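Local coordinates for protein PrgZ (Enterococcus faecalis, PDB 4FAJ) that acts as a membrane-anchored, extracellular receptor that binds peptide pheromone and probably contributes to peptide uptake, at residues K119-V124 / Y201-L206. Residues are numbered along the deposited sequence; the frame is centred on the assembly and turned at random.
Sequences KTYTIV and YFTDLL
Y121 and I123 on strand 120-124 face the short helix 202-205, with the two backbones nearest at Y121 and T203, whose CA atoms lie 9.2 Å apart. The ring of Y121 meets F202 in a T-shaped (edge-to-face) pair: the F202 edge points at one Y121 face, centroids 5.1 Å apart and planes at 75°. F202 CD1 sits off-centre over that face, toward its rim, 3.8 Å from Y121 CE2. The F202 ring is carried there by a chi1 of -172°, CG trans to the backbone N, and the side chain runs past the tyrosine in the opposite direction. F202 CB lies near the phenol end, 3.9 Å from Y121 OH. T203 OG1 lies at the rim of the Y121 ring, in the ring plane, 3.8 Å from Y121 CE2. A water also in that plane hydrogen-bonds Y121 OH at 2.8 Å and accepts from T203 N at 3.1 Å, so the phenol is tied to the start of helix 202-205, where Y201 holds the N-cap position. The strand belongs to a four-stranded antiparallel sheet of this family 5 solute-binding protein, between strands 113-115 and 190-194; the helix follows strand 190-194 in sequence and packs on the sheet, away from the zinc sites. A classic beta bulge, K119 and T120 both facing S115, lies at the start of the strand. Two residues beyond Y121, I123 extends its CD1 toward L206, tip to tip, the CD1 atoms of I123 and L206 3.6 Å apart. L206, itself buried, also packs against Y211.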
# COMPACT_ATOMS: atom_id res chain seq x y z
N LYS A 119 18.06 19.86 6.92
CA LYS A 119 16.73 19.94 7.54
C LYS A 119 15.69 20.85 6.87
O LYS A 119 14.49 20.69 7.12
CB LYS A 119 16.84 20.33 9.02
CG LYS A 119 17.64 19.33 9.85
CD LYS A 119 17.40 19.49 11.34
CE LYS A 119 17.85 20.83 11.87
NZ LYS A 119 19.32 20.99 11.80
N THR A 120 16.12 21.80 6.04
CA THR A 120 15.19 22.70 5.34
C THR A 120 15.15 22.39 3.85
O THR A 120 16.19 22.36 3.20
CB THR A 120 15.56 24.18 5.57
OG1 THR A 120 15.58 24.45 6.98
CG2 THR A 120 14.56 25.12 4.88
N TYR A 121 13.95 22.15 3.33
CA TYR A 121 13.72 21.86 1.91
C TYR A 121 12.96 23.03 1.29
O TYR A 121 11.89 23.39 1.77
CB TYR A 121 12.87 20.60 1.75
CG TYR A 121 13.64 19.30 1.94
CD1 TYR A 121 14.31 19.03 3.13
CD2 TYR A 121 13.67 18.35 0.93
CE1 TYR A 121 15.01 17.84 3.31
CE2 TYR A 121 14.37 17.15 1.10
CZ TYR A 121 15.03 16.91 2.29
OH TYR A 121 15.72 15.72 2.46
N THR A 122 13.51 23.61 0.23
CA THR A 122 12.85 24.67 -0.53
C THR A 122 12.54 24.17 -1.93
O THR A 122 13.42 23.65 -2.62
CB THR A 122 13.71 25.95 -0.60
OG1 THR A 122 13.93 26.43 0.74
CG2 THR A 122 13.01 27.05 -1.42
N ILE A 123 11.28 24.32 -2.33
CA ILE A 123 10.77 23.73 -3.58
C ILE A 123 9.97 24.78 -4.33
O ILE A 123 9.17 25.52 -3.73
CB ILE A 123 9.87 22.51 -3.29
CG1 ILE A 123 10.67 21.43 -2.55
CG2 ILE A 123 9.25 21.98 -4.58
CD1 ILE A 123 9.82 20.41 -1.83
N VAL A 124 10.16 24.86 -5.64
CA VAL A 124 9.43 25.82 -6.46
C VAL A 124 8.44 25.07 -7.35
O VAL A 124 8.81 24.11 -8.03
CB VAL A 124 10.39 26.68 -7.33
CG1 VAL A 124 9.60 27.56 -8.30
CG2 VAL A 124 11.28 27.55 -6.44
N TYR A 201 15.04 9.84 2.60
CA TYR A 201 13.89 9.47 1.77
C TYR A 201 12.77 10.52 1.70
O TYR A 201 11.69 10.24 1.15
CB TYR A 201 13.32 8.10 2.22
CG TYR A 201 12.98 8.04 3.70
CD1 TYR A 201 13.88 7.49 4.61
CD2 TYR A 201 11.79 8.56 4.18
CE1 TYR A 201 13.59 7.44 5.96
CE2 TYR A 201 11.49 8.52 5.51
CZ TYR A 201 12.39 7.97 6.40
OH TYR A 201 12.07 7.94 7.73
N PHE A 202 13.01 11.74 2.20
CA PHE A 202 11.93 12.73 2.26
C PHE A 202 11.39 13.12 0.88
O PHE A 202 10.19 13.26 0.70
CB PHE A 202 12.31 13.98 3.06
CG PHE A 202 11.14 14.91 3.29
CD1 PHE A 202 11.07 16.14 2.66
CD2 PHE A 202 10.08 14.51 4.10
CE1 PHE A 202 9.98 16.99 2.85
CE2 PHE A 202 8.98 15.34 4.29
CZ PHE A 202 8.93 16.59 3.66
N THR A 203 12.27 13.28 -0.11
CA THR A 203 11.80 13.54 -1.48
C THR A 203 10.92 12.38 -1.98
O THR A 203 9.93 12.60 -2.67
CB THR A 203 12.98 13.81 -2.41
OG1 THR A 203 13.78 14.85 -1.84
CG2 THR A 203 12.51 14.21 -3.78
N ASP A 204 11.24 11.15 -1.58
CA ASP A 204 10.39 10.01 -1.90
C ASP A 204 8.99 10.15 -1.32
O ASP A 204 8.00 9.85 -1.99
CB ASP A 204 11.00 8.68 -1.45
CG ASP A 204 12.40 8.46 -2.02
OD1 ASP A 204 12.53 8.11 -3.21
OD2 ASP A 204 13.37 8.68 -1.29
N LEU A 205 8.89 10.63 -0.08
CA LEU A 205 7.58 10.85 0.55
C LEU A 205 6.75 11.88 -0.21
O LEU A 205 5.52 11.76 -0.31
CB LEU A 205 7.75 11.31 1.99
CG LEU A 205 8.34 10.26 2.95
CD1 LEU A 205 8.44 10.84 4.34
CD2 LEU A 205 7.50 9.01 2.97
N LEU A 206 7.42 12.90 -0.75
CA LEU A 206 6.76 13.95 -1.52
C LEU A 206 6.18 13.47 -2.85
O LEU A 206 5.47 14.24 -3.52
CB LEU A 206 7.73 15.12 -1.79
CG LEU A 206 8.26 15.87 -0.57
CD1 LEU A 206 9.22 16.99 -0.97
CD2 LEU A 206 7.11 16.40 0.31
O HOH W 1 15.25 13.75 0.58